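Local coordinates for core protein VP7 (Bluetongue virus, PDB 1BVP), which forms trimeric capsomers that assemble on the VP3 scaffold as part of the viral core, at residues 183-188 with 220-225. Sequence-based numbering, arbitrary orientation.
Sequences MIYLVW and GRIIAW
This is an antiparallel strand pairing in the beta-sandwich domain of VP7: Ile-184 faces Trp-225 and Leu-186 faces Ile-223. Each is a hydrogen-bonded pair, with Tyr-185 and Ala-224 as the non-hydrogen-bonded pair between them. Ile-184 N reaches Trp-225 O at 2.8 Å, and Ile-223 N reaches Leu-186 O at 2.7 Å; both pairs also bond in return. Past the regular pairing, Gly-220 N still bonds Trp-188 O at 3.1 Å.

One face carries Ile-184, Leu-186, Ile-223 and Trp-225, all buried. With CG anti to the backbone N (chi1 176°), the Trp-225 side chain brings its six-membered ring against Ile-184 and Leu-186. Leu-186 comes across at an angle, its CD2 3.5 Å from Trp-225 CE3. The Ile-184 side chain lies beside Trp-225, its CD1 near CZ3 of Trp-225. Farther along, Ile-223 CD1 comes to the edge of the Trp-188 ring. On the other face, Ala-224 CB touches both Met-183 CE, at 3.6 Å, and Tyr-185 CE2, while Ile-222 CG2 approaches the Tyr-185 ring at its edge.

Tyr-185 packs on Ile-298 and Ile-222 on Phe-299 of a neighbouring subunit. Strand 183-195 also pairs with strand 241-252, where Tyr-185 stacks on Phe-249. Trp-225 and Ile-223 pack on Val-212 of strand 209-212, in the second sheet.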
loop_
_atom_site.group_PDB
_atom_site.type_symbol
_atom_site.label_atom_id
_atom_site.label_comp_id
_atom_site.label_asym_id
_atom_site.label_seq_id
_atom_site.Cartn_x
_atom_site.Cartn_y
_atom_site.Cartn_z
ATOM N N MET A 183 -18.417 -9.977 -0.262
ATOM C CA MET A 183 -18.381 -10.246 -1.679
ATOM C C MET A 183 -17.134 -11.087 -1.953
ATOM O O MET A 183 -16.136 -10.944 -1.252
ATOM C CB MET A 183 -18.371 -8.955 -2.469
ATOM C CG MET A 183 -18.960 -9.099 -3.833
ATOM S SD MET A 183 -20.736 -9.206 -3.744
ATOM C CE MET A 183 -21.118 -8.519 -5.279
ATOM N N ILE A 184 -17.243 -12.033 -2.889
ATOM C CA ILE A 184 -16.147 -12.930 -3.245
ATOM C C ILE A 184 -15.987 -12.774 -4.730
ATOM O O ILE A 184 -16.977 -12.804 -5.459
ATOM C CB ILE A 184 -16.488 -14.403 -2.901
ATOM C CG1 ILE A 184 -16.963 -14.474 -1.454
ATOM C CG2 ILE A 184 -15.258 -15.301 -3.062
ATOM C CD1 ILE A 184 -17.204 -15.828 -0.958
ATOM N N TYR A 185 -14.761 -12.502 -5.168
ATOM C CA TYR A 185 -14.508 -12.302 -6.582
ATOM C C TYR A 185 -13.804 -13.524 -7.140
ATOM O O TYR A 185 -12.680 -13.886 -6.761
ATOM C CB TYR A 185 -13.745 -10.991 -6.838
ATOM C CG TYR A 185 -14.531 -9.779 -6.367
ATOM C CD1 TYR A 185 -14.481 -9.360 -5.029
ATOM C CD2 TYR A 185 -15.380 -9.107 -7.227
ATOM C CE1 TYR A 185 -15.260 -8.316 -4.562
ATOM C CE2 TYR A 185 -16.171 -8.047 -6.771
ATOM C CZ TYR A 185 -16.108 -7.658 -5.430
ATOM O OH TYR A 185 -16.912 -6.623 -4.981
ATOM N N LEU A 186 -14.550 -14.169 -8.019
ATOM C CA LEU A 186 -14.201 -15.406 -8.668
ATOM C C LEU A 186 -13.835 -15.325 -10.129
ATOM O O LEU A 186 -14.222 -14.394 -10.829
ATOM C CB LEU A 186 -15.458 -16.269 -8.644
ATOM C CG LEU A 186 -15.788 -17.175 -7.488
ATOM C CD1 LEU A 186 -15.030 -16.813 -6.253
ATOM C CD2 LEU A 186 -17.259 -17.142 -7.282
ATOM N N VAL A 187 -13.056 -16.302 -10.570
ATOM C CA VAL A 187 -12.818 -16.502 -12.000
ATOM C C VAL A 187 -12.668 -18.010 -12.145
ATOM O O VAL A 187 -12.050 -18.648 -11.288
ATOM C CB VAL A 187 -11.721 -15.623 -12.715
ATOM C CG1 VAL A 187 -10.989 -14.751 -11.772
ATOM C CG2 VAL A 187 -10.838 -16.472 -13.607
ATOM N N TRP A 188 -13.448 -18.592 -13.065
ATOM C CA TRP A 188 -13.410 -20.057 -13.287
ATOM C C TRP A 188 -12.794 -20.425 -14.613
ATOM O O TRP A 188 -12.913 -19.699 -15.608
ATOM C CB TRP A 188 -14.788 -20.733 -13.118
ATOM C CG TRP A 188 -15.757 -20.567 -14.274
ATOM C CD1 TRP A 188 -16.667 -19.560 -14.458
ATOM C CD2 TRP A 188 -15.881 -21.422 -15.426
ATOM N NE1 TRP A 188 -17.333 -19.722 -15.654
ATOM C CE2 TRP A 188 -16.869 -20.852 -16.270
ATOM C CE3 TRP A 188 -15.262 -22.624 -15.820
ATOM C CZ2 TRP A 188 -17.242 -21.433 -17.483
ATOM C CZ3 TRP A 188 -15.638 -23.202 -17.017
ATOM C CH2 TRP A 188 -16.618 -22.604 -17.839
ATOM N N GLY A 220 -12.868 -17.156 -17.296
ATOM C CA GLY A 220 -11.823 -16.153 -17.435
ATOM C C GLY A 220 -12.182 -14.690 -17.290
ATOM O O GLY A 220 -11.473 -13.838 -17.797
ATOM N N ARG A 221 -13.258 -14.405 -16.575
ATOM C CA ARG A 221 -13.733 -13.059 -16.341
ATOM C C ARG A 221 -14.098 -13.039 -14.866
ATOM O O ARG A 221 -14.629 -14.040 -14.333
ATOM C CB ARG A 221 -14.995 -12.774 -17.178
ATOM C CG ARG A 221 -14.775 -11.851 -18.371
ATOM C CD ARG A 221 -14.093 -12.569 -19.526
ATOM N NE ARG A 221 -13.184 -11.699 -20.282
ATOM C CZ ARG A 221 -12.112 -12.120 -20.968
ATOM N NH1 ARG A 221 -11.783 -13.419 -21.023
ATOM N NH2 ARG A 221 -11.331 -11.223 -21.572
ATOM N N ILE A 222 -13.795 -11.921 -14.207
ATOM C CA ILE A 222 -14.105 -11.762 -12.782
ATOM C C ILE A 222 -15.598 -11.722 -12.524
ATOM O O ILE A 222 -16.337 -11.004 -13.194
ATOM C CB ILE A 222 -13.458 -10.493 -12.179
ATOM C CG1 ILE A 222 -11.951 -10.649 -12.216
ATOM C CG2 ILE A 222 -13.823 -10.361 -10.716
ATOM C CD1 ILE A 222 -11.230 -9.394 -11.922
ATOM N N ILE A 223 -16.013 -12.454 -11.506
ATOM C CA ILE A 223 -17.389 -12.540 -11.125
ATOM C C ILE A 223 -17.536 -12.043 -9.694
ATOM O O ILE A 223 -16.822 -12.474 -8.785
ATOM C CB ILE A 223 -17.838 -14.008 -11.167
ATOM C CG1 ILE A 223 -17.884 -14.507 -12.604
ATOM C CG2 ILE A 223 -19.172 -14.201 -10.445
ATOM C CD1 ILE A 223 -17.839 -16.020 -12.669
ATOM N N ALA A 224 -18.492 -11.155 -9.496
ATOM C CA ALA A 224 -18.783 -10.633 -8.181
ATOM C C ALA A 224 -19.863 -11.529 -7.593
ATOM O O ALA A 224 -21.020 -11.479 -8.004
ATOM C CB ALA A 224 -19.272 -9.230 -8.309
ATOM N N TRP A 225 -19.496 -12.356 -6.639
ATOM C CA TRP A 225 -20.456 -13.272 -6.053
ATOM C C TRP A 225 -20.671 -12.947 -4.584
ATOM O O TRP A 225 -19.714 -12.831 -3.815
ATOM C CB TRP A 225 -19.919 -14.706 -6.220
ATOM C CG TRP A 225 -20.747 -15.806 -5.574
ATOM C CD1 TRP A 225 -22.095 -15.984 -5.681
ATOM C CD2 TRP A 225 -20.276 -16.844 -4.691
ATOM N NE1 TRP A 225 -22.496 -17.045 -4.909
ATOM C CE2 TRP A 225 -21.404 -17.591 -4.288
ATOM C CE3 TRP A 225 -19.017 -17.212 -4.203
ATOM C CZ2 TRP A 225 -21.312 -18.693 -3.413
ATOM C CZ3 TRP A 225 -18.923 -18.315 -3.326
ATOM C CH2 TRP A 225 -20.063 -19.036 -2.945
#